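Local coordinates for protein ESSB (Geobacillus thermodenitrificans, PDB 4ANO) that is an integral membrane component of the type VII secretion system, represented here by its cytoplasmic, probably pseudokinase-like fragment, at residues V53-V58 / V66-S71; E147-V152 / E180-D185. All blocks are in the same frame, centred on the assembly; numbering follows the deposited sequence.

Overall arrangement
The two contacts differ in chemistry as they differ in place. Interaction 1 joins the strands of a beta hairpin at the border of a four-stranded antiparallel sheet and is partly buried: backbone hydrogen bonds run between the strands, and a salt bridge lies across one face. Interaction 2 is buried among helices, pairing helix 141-155 with the C-terminal end of helix 176-183, and there a lysine is met by backbone carbonyls and an indole ring instead of a carboxylate. The contacts share no element. Interactions 1 and 2 lie on opposite sides of the chain's centre, with their centres 30 Å apart and their nearest atoms about 15 Å apart, within one YukC family region.

Interaction 1 of 2, residues V53-V58 / V66-S71; sequences VRDIDV and VIKPPS
Val53 and Lys68 open an antiparallel ladder carried by four backbone hydrogen bonds. Each strand residue of this pair gives and receives: Lys68 N binds Val53 O at 2.8 Å, nearly straight at the hydrogen (174°), while Val53 N returns a bond to Lys68 O at 3.1 Å. Two residues on, Asp55 and Val66 form a second hydrogen-bonded pair, again with a bond in each direction. Between these rungs sits the non-hydrogen-bonded pair Arg54 and Ile67, where Arg54 CA lies 3.3 Å from Val66 O, a CA-H...O contact.

The charged interaction lies on the face that carries Val53, Asp55, Val66 and Lys68. The lysine chain bends at its third torsion (-64°), which swings the ammonium across to the neighbouring strand, and NZ of Lys68 meets Asp55 OD2 at 3.0 Å nearly along the C-O bond. The other carboxylate oxygen, OD1, forms a salt bridge with Lys46. Replacing Asp55 by an alanine would probably leave both lysine ammonium groups without this shared counter-charge and free the end of Lys68 to turn.

Apolar contact accompanies the bridge on the same face: Val53 CG1 lies 3.6 Å from Lys68 CE, the two side chains crossing at a slant. On the other face, Arg54 CG and Ile67 CG1 are 4.3 Å apart. The guanidinium of Arg54 leads beyond the hairpin, with NE bonded to Leu126 O and NH2 paired with Asp49.

The hairpin thus combines a regular main-chain ladder with different chemistry on its two faces: a diagonal ion pair on the more open one, and on the buried one aliphatic carbon beside an arginine whose charge is met by the surrounding loops.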
ATOM      1  N   VAL A  53       5.708   8.380 -12.987  1.00 22.88           N
ATOM      2  CA  VAL A  53       5.379   9.750 -13.456  1.00 25.68           C
ATOM      3  C   VAL A  53       3.902  10.013 -13.019  1.00 26.16           C
ATOM      4  O   VAL A  53       3.072   9.077 -13.055  1.00 25.63           O
ATOM      5  CB  VAL A  53       5.603   9.870 -14.991  1.00 25.52           C
ATOM      6  CG1 VAL A  53       4.865  11.134 -15.634  1.00 30.99           C
ATOM      7  CG2 VAL A  53       7.130   9.909 -15.381  1.00 30.49           C
ATOM      8  N   ARG A  54       3.613  11.245 -12.553  1.00 23.83           N
ATOM      9  CA  ARG A  54       2.269  11.692 -12.167  1.00 24.73           C
ATOM     10  C   ARG A  54       2.018  12.998 -12.835  1.00 24.97           C
ATOM     11  O   ARG A  54       2.822  13.914 -12.683  1.00 28.50           O
ATOM     12  CB  ARG A  54       2.109  11.881 -10.643  1.00 23.70           C
ATOM     13  CG  ARG A  54       2.347  10.603  -9.873  1.00 25.42           C
ATOM     14  CD  ARG A  54       2.094  10.679  -8.324  1.00 32.38           C
ATOM     15  NE  ARG A  54       2.499   9.401  -7.653  1.00 30.26           N
ATOM     16  CZ  ARG A  54       3.688   8.821  -7.646  1.00 36.76           C
ATOM     17  NH1 ARG A  54       4.812   9.295  -8.264  1.00 35.41           N
ATOM     18  NH2 ARG A  54       3.789   7.673  -7.030  1.00 35.70           N
ATOM     19  N   ASP A  55       0.950  13.064 -13.634  1.00 25.11           N
ATOM     20  CA  ASP A  55       0.586  14.330 -14.246  1.00 24.89           C
ATOM     21  C   ASP A  55      -0.655  14.824 -13.562  1.00 24.79           C
ATOM     22  O   ASP A  55      -1.458  14.012 -13.159  1.00 28.17           O
ATOM     23  CB  ASP A  55       0.337  14.124 -15.705  1.00 28.41           C
ATOM     24  CG  ASP A  55       1.638  13.815 -16.433  1.00 31.59           C
ATOM     25  OD1 ASP A  55       2.626  14.583 -16.248  1.00 36.49           O
ATOM     26  OD2 ASP A  55       1.642  12.836 -17.194  1.00 36.32           O
ATOM     27  N   ILE A  56      -0.749  16.119 -13.359  1.00 24.82           N
ATOM     28  CA  ILE A  56      -1.812  16.672 -12.430  1.00 22.37           C
ATOM     29  C   ILE A  56      -2.551  17.754 -13.296  1.00 23.41           C
ATOM     30  O   ILE A  56      -1.938  18.619 -13.884  1.00 24.46           O
ATOM     31  CB  ILE A  56      -1.180  17.396 -11.243  1.00 21.20           C
ATOM     32  CG1 ILE A  56      -0.528  16.417 -10.279  1.00 28.45           C
ATOM     33  CG2 ILE A  56      -2.255  18.114 -10.401  1.00 25.16           C
ATOM     34  CD1 ILE A  56       0.827  16.307 -10.476  1.00 30.86           C
ATOM     35  N   ASP A  57      -3.874  17.721 -13.286  1.00 23.10           N
ATOM     36  CA  ASP A  57      -4.647  18.771 -13.957  1.00 24.94           C
ATOM     37  C   ASP A  57      -5.624  19.319 -12.946  1.00 21.82           C
ATOM     38  O   ASP A  57      -6.541  18.602 -12.524  1.00 25.06           O
ATOM     39  CB  ASP A  57      -5.508  18.284 -15.120  1.00 27.19           C
ATOM     40  CG  ASP A  57      -6.126  19.477 -15.892  1.00 31.19           C
ATOM     41  OD1 ASP A  57      -5.394  20.455 -16.251  1.00 34.93           O
ATOM     42  OD2 ASP A  57      -7.323  19.433 -16.205  1.00 35.31           O
ATOM     43  N   VAL A  58      -5.444  20.578 -12.547  1.00 23.11           N
ATOM     44  CA  VAL A  58      -6.372  21.278 -11.667  1.00 22.87           C
ATOM     45  C   VAL A  58      -7.252  22.148 -12.603  1.00 25.98           C
ATOM     46  O   VAL A  58      -6.800  23.181 -13.129  1.00 26.81           O
ATOM     47  CB  VAL A  58      -5.632  22.144 -10.626  1.00 25.43           C
ATOM     48  CG1 VAL A  58      -6.587  22.825  -9.712  1.00 25.58           C
ATOM     49  CG2 VAL A  58      -4.670  21.231  -9.803  1.00 24.57           C
ATOM     50  N   VAL A  66      -3.046  11.559 -13.175  1.00 22.51           N
ATOM     51  CA  VAL A  66      -2.780  10.493 -14.090  1.00 24.43           C
ATOM     52  C   VAL A  66      -1.429   9.900 -13.666  1.00 23.50           C
ATOM     53  O   VAL A  66      -0.457  10.628 -13.646  1.00 25.32           O
ATOM     54  CB  VAL A  66      -2.608  11.067 -15.494  1.00 25.46           C
ATOM     55  CG1 VAL A  66      -2.240   9.944 -16.472  1.00 28.76           C
ATOM     56  CG2 VAL A  66      -3.870  11.797 -15.905  1.00 28.65           C
ATOM     57  N   ILE A  67      -1.415   8.609 -13.369  1.00 23.02           N
ATOM     58  CA  ILE A  67      -0.237   7.887 -12.757  1.00 22.44           C
ATOM     59  C   ILE A  67       0.278   6.794 -13.678  1.00 24.07           C
ATOM     60  O   ILE A  67      -0.447   5.799 -13.954  1.00 26.85           O
ATOM     61  CB  ILE A  67      -0.635   7.271 -11.404  1.00 23.12           C
ATOM     62  CG1 ILE A  67      -1.246   8.384 -10.509  1.00 24.18           C
ATOM     63  CG2 ILE A  67       0.604   6.601 -10.734  1.00 21.82           C
ATOM     64  CD1 ILE A  67      -2.032   7.938  -9.233  1.00 31.46           C
ATOM     65  N   LYS A  68       1.521   6.987 -14.132  1.00 23.00           N
ATOM     66  CA  LYS A  68       2.165   6.089 -15.121  1.00 24.78           C
ATOM     67  C   LYS A  68       3.479   5.451 -14.606  1.00 24.05           C
ATOM     68  O   LYS A  68       4.616   6.081 -14.684  1.00 26.01           O
ATOM     69  CB  LYS A  68       2.386   6.892 -16.372  1.00 26.27           C
ATOM     70  CG  LYS A  68       1.133   7.546 -16.892  1.00 31.36           C
ATOM     71  CD  LYS A  68       1.439   8.446 -18.093  1.00 40.28           C
ATOM     72  CE  LYS A  68       2.344   9.639 -17.764  1.00 40.96           C
ATOM     73  NZ  LYS A  68       2.481  10.595 -18.925  1.00 46.47           N
ATOM     74  N   PRO A  69       3.380   4.250 -14.032  1.00 25.20           N
ATOM     75  CA  PRO A  69       4.574   3.511 -13.650  1.00 23.44           C
ATOM     76  C   PRO A  69       5.306   2.982 -14.866  1.00 24.99           C
ATOM     77  O   PRO A  69       4.730   2.930 -15.960  1.00 26.51           O
ATOM     78  CB  PRO A  69       4.067   2.325 -12.827  1.00 22.61           C
ATOM     79  CG  PRO A  69       2.566   2.365 -12.948  1.00 28.82           C
ATOM     80  CD  PRO A  69       2.146   3.496 -13.767  1.00 25.44           C
ATOM     81  N   PRO A  70       6.566   2.636 -14.646  1.00 24.11           N
ATOM     82  CA  PRO A  70       7.328   1.872 -15.707  1.00 23.29           C
ATOM     83  C   PRO A  70       6.501   0.660 -16.187  1.00 24.76           C
ATOM     84  O   PRO A  70       5.849  -0.030 -15.368  1.00 25.17           O
ATOM     85  CB  PRO A  70       8.586   1.373 -14.965  1.00 24.10           C
ATOM     86  CG  PRO A  70       8.784   2.435 -13.807  1.00 25.31           C
ATOM     87  CD  PRO A  70       7.301   2.634 -13.378  1.00 24.02           C
ATOM     88  N   SER A  71       6.524   0.388 -17.500  0.60 26.33           N
ATOM     89  CA  SER A  71       5.733  -0.761 -18.035  0.60 26.96           C
ATOM     90  C   SER A  71       6.144  -2.132 -17.493  0.60 28.50           C
ATOM     91  O   SER A  71       5.364  -3.114 -17.588  0.60 29.38           O
ATOM     92  CB  SER A  71       5.733  -0.766 -19.562  0.60 30.57           C
ATOM     93  OG  SER A  71       7.043  -0.576 -20.017  0.60 28.53           O
TER

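Interaction 2 of 2, residues E147-V152 / E180-D185; sequences EVKATV and ELWQAD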
ATOM      1  N   GLU A 147      -4.191  -0.541   7.849  1.00 19.23           N
ATOM      2  CA  GLU A 147      -4.008  -0.803   6.407  1.00 17.96           C
ATOM      3  C   GLU A 147      -2.779  -1.634   6.114  1.00 18.45           C
ATOM      4  O   GLU A 147      -2.771  -2.524   5.209  1.00 19.17           O
ATOM      5  CB  GLU A 147      -3.766   0.544   5.650  1.00 18.45           C
ATOM      6  CG  GLU A 147      -5.010   1.357   5.485  1.00 17.05           C
ATOM      7  CD  GLU A 147      -4.775   2.747   4.921  1.00 20.12           C
ATOM      8  OE1 GLU A 147      -3.612   3.244   4.741  1.00 20.23           O
ATOM      9  OE2 GLU A 147      -5.794   3.383   4.673  1.00 22.37           O
ATOM     10  N   VAL A 148      -1.683  -1.284   6.773  1.00 18.82           N
ATOM     11  CA  VAL A 148      -0.460  -2.042   6.568  1.00 19.63           C
ATOM     12  C   VAL A 148      -0.594  -3.517   6.991  1.00 20.63           C
ATOM     13  O   VAL A 148      -0.192  -4.423   6.261  1.00 20.05           O
ATOM     14  CB  VAL A 148       0.762  -1.374   7.321  1.00 18.04           C
ATOM     15  CG1 VAL A 148       2.001  -2.319   7.384  1.00 20.10           C
ATOM     16  CG2 VAL A 148       1.226  -0.041   6.610  1.00 21.13           C
ATOM     17  N   LYS A 149      -1.232  -3.746   8.160  1.00 20.87           N
ATOM     18  CA  LYS A 149      -1.419  -5.119   8.677  1.00 21.01           C
ATOM     19  C   LYS A 149      -2.276  -5.913   7.658  1.00 22.29           C
ATOM     20  O   LYS A 149      -1.924  -7.057   7.289  1.00 22.40           O
ATOM     21  CB  LYS A 149      -2.107  -5.076  10.039  1.00 23.08           C
ATOM     22  CG  LYS A 149      -1.148  -4.654  11.198  1.00 23.57           C
ATOM     23  CD  LYS A 149      -2.014  -4.393  12.475  1.00 27.02           C
ATOM     24  CE  LYS A 149      -1.171  -4.208  13.742  1.00 31.56           C
ATOM     25  NZ  LYS A 149      -2.059  -3.754  14.887  1.00 33.61           N
ATOM     26  N   ALA A 150      -3.352  -5.277   7.181  1.00 19.39           N
ATOM     27  CA  ALA A 150      -4.260  -5.972   6.271  1.00 19.51           C
ATOM     28  C   ALA A 150      -3.536  -6.257   4.960  1.00 20.78           C
ATOM     29  O   ALA A 150      -3.742  -7.308   4.336  1.00 20.35           O
ATOM     30  CB  ALA A 150      -5.521  -5.218   6.049  1.00 20.26           C
ATOM     31  N   THR A 151      -2.793  -5.251   4.468  1.00 20.65           N
ATOM     32  CA  THR A 151      -2.044  -5.393   3.177  1.00 19.62           C
ATOM     33  C   THR A 151      -0.959  -6.478   3.260  1.00 21.53           C
ATOM     34  O   THR A 151      -0.791  -7.354   2.378  1.00 19.30           O
ATOM     35  CB  THR A 151      -1.447  -4.073   2.721  1.00 18.54           C
ATOM     36  OG1 THR A 151      -2.547  -3.168   2.550  1.00 17.84           O
ATOM     37  CG2 THR A 151      -0.681  -4.295   1.405  1.00 18.06           C
ATOM     38  N   VAL A 152      -0.219  -6.471   4.354  1.00 20.18           N
ATOM     39  CA  VAL A 152       0.792  -7.503   4.561  1.00 19.77           C
ATOM     40  C   VAL A 152       0.149  -8.899   4.696  1.00 19.84           C
ATOM     41  O   VAL A 152       0.679  -9.856   4.063  1.00 21.14           O
ATOM     42  CB  VAL A 152       1.517  -7.151   5.889  1.00 19.18           C
ATOM     43  CG1 VAL A 152       2.344  -8.371   6.424  1.00 23.96           C
ATOM     44  CG2 VAL A 152       2.438  -5.951   5.642  1.00 21.10           C
ATOM     45  N   GLU A 180      -0.156 -12.639  15.743  1.00 47.18           N
ATOM     46  CA  GLU A 180       0.946 -11.829  16.186  1.00 48.15           C
ATOM     47  C   GLU A 180       0.964 -10.509  15.442  1.00 44.98           C
ATOM     48  O   GLU A 180       1.194  -9.444  16.032  1.00 44.59           O
ATOM     49  CB  GLU A 180       2.246 -12.553  15.910  1.00 47.57           C
ATOM     50  CG  GLU A 180       2.619 -13.512  17.026  1.00 56.28           C
ATOM     51  CD  GLU A 180       4.050 -14.015  16.905  1.00 60.39           C
ATOM     52  OE1 GLU A 180       4.984 -13.195  17.085  1.00 62.44           O
ATOM     53  OE2 GLU A 180       4.226 -15.226  16.656  1.00 63.27           O
ATOM     54  N   LEU A 181       0.746 -10.564  14.127  1.00 43.54           N
ATOM     55  CA  LEU A 181       0.689  -9.313  13.345  1.00 42.33           C
ATOM     56  C   LEU A 181      -0.446  -8.365  13.750  1.00 42.39           C
ATOM     57  O   LEU A 181      -0.158  -7.199  14.034  1.00 41.85           O
ATOM     58  CB  LEU A 181       0.675  -9.583  11.850  1.00 41.35           C
ATOM     59  CG  LEU A 181       1.896 -10.083  11.084  1.00 43.79           C
ATOM     60  CD1 LEU A 181       1.358 -10.766   9.883  1.00 44.04           C
ATOM     61  CD2 LEU A 181       2.753  -8.945  10.599  1.00 44.18           C
ATOM     62  N   TRP A 182      -1.706  -8.825  13.830  1.00 43.16           N
ATOM     63  CA  TRP A 182      -2.802  -7.954  14.354  1.00 46.09           C
ATOM     64  C   TRP A 182      -2.559  -7.391  15.734  1.00 47.82           C
ATOM     65  O   TRP A 182      -2.963  -6.235  16.031  1.00 48.39           O
ATOM     66  CB  TRP A 182      -4.150  -8.674  14.392  1.00 48.09           C
ATOM     67  CG  TRP A 182      -4.712  -8.793  13.111  1.00 49.36           C
ATOM     68  CD1 TRP A 182      -5.035  -9.940  12.465  1.00 49.21           C
ATOM     69  CD2 TRP A 182      -5.026  -7.717  12.225  1.00 48.08           C
ATOM     70  NE1 TRP A 182      -5.542  -9.654  11.223  1.00 51.96           N
ATOM     71  CE2 TRP A 182      -5.533  -8.294  11.042  1.00 47.65           C
ATOM     72  CE3 TRP A 182      -4.887  -6.322  12.296  1.00 49.09           C
ATOM     73  CZ2 TRP A 182      -5.932  -7.522   9.954  1.00 50.33           C
ATOM     74  CZ3 TRP A 182      -5.287  -5.562  11.214  1.00 45.59           C
ATOM     75  CH2 TRP A 182      -5.810  -6.161  10.063  1.00 45.99           C
ATOM     76  N   GLN A 183      -1.939  -8.225  16.578  0.50 49.70           N
ATOM     77  CA  GLN A 183      -1.604  -7.874  17.951  0.50 51.86           C
ATOM     78  C   GLN A 183      -0.656  -6.688  18.047  0.50 51.31           C
ATOM     79  O   GLN A 183      -0.738  -5.904  18.990  0.50 52.36           O
ATOM     80  CB  GLN A 183      -0.974  -9.072  18.666  0.50 54.99           C
ATOM     81  CG  GLN A 183      -1.940 -10.047  19.242  0.50 56.44           C
ATOM     82  CD  GLN A 183      -1.226 -11.063  20.081  0.50 59.63           C
ATOM     83  OE1 GLN A 183      -0.432 -10.711  20.952  0.50 62.50           O
ATOM     84  NE2 GLN A 183      -1.473 -12.325  19.808  0.50 61.13           N
ATOM     85  N   ALA A 184       0.236  -6.567  17.067  1.00 48.84           N
ATOM     86  CA  ALA A 184       1.380  -5.659  17.155  1.00 48.44           C
ATOM     87  C   ALA A 184       0.908  -4.193  17.346  1.00 45.84           C
ATOM     88  O   ALA A 184      -0.042  -3.759  16.722  1.00 44.85           O
ATOM     89  CB  ALA A 184       2.335  -5.869  15.937  1.00 47.03           C
ATOM     90  N   ASP A 185       1.684  -3.484  18.152  0.50 47.36           N
ATOM     91  CA  ASP A 185       1.351  -2.218  18.786  0.50 46.32           C
ATOM     92  C   ASP A 185       1.501  -0.993  17.831  0.50 43.90           C
ATOM     93  O   ASP A 185       0.761   0.015  17.882  0.50 42.87           O
ATOM     94  CB  ASP A 185       2.317  -2.070  19.985  0.50 49.76           C
ATOM     95  CG  ASP A 185       2.623  -3.465  20.718  0.50 52.82           C
ATOM     96  OD1 ASP A 185       3.074  -4.533  20.114  0.50 49.84           O
ATOM     97  OD2 ASP A 185       2.441  -3.480  21.990  0.50 58.08           O
TER
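Lys149 NZ is gripped by two backbone carbonyls at the end of helix 176-183. Ala184 O, just past the last helical residue, accepts from Lys149 NZ at 2.7 Å with the ammonium in its carbonyl plane; Trp182 O accepts from the same NZ at 2.9 Å, the donor standing well above its plane. The side chain is extended beyond CG, with chi2 to chi4 all near 170°, an extension that carries NZ from helix 141-155 to the end of helix 176-183. The C-terminal end of a helix is the negative pole of its dipole, which is likely to add to the pull of the two carbonyls on the buried ammonium.

The indole of Trp182 crosses the same lysine obliquely. Its six-membered ring meets the aliphatic chain at two points, Trp182 CZ3 lying 3.4 Å from Lys149 CB and CE3 3.5 Å from Lys149 CD, and CH2 reaches on to Ala150 CB at 4.1 Å. Further toward the C-terminal end of helix 141-155, Val152 CG1 and Leu181 CD2 add an apolar contact.

Neighbouring helices surround the pair: Ala150 also packs on helix 162-168, Val152 on helix 84-98, and Leu181 and Ala184 on helix 187-207, while His169 stacks with the Trp182 ring.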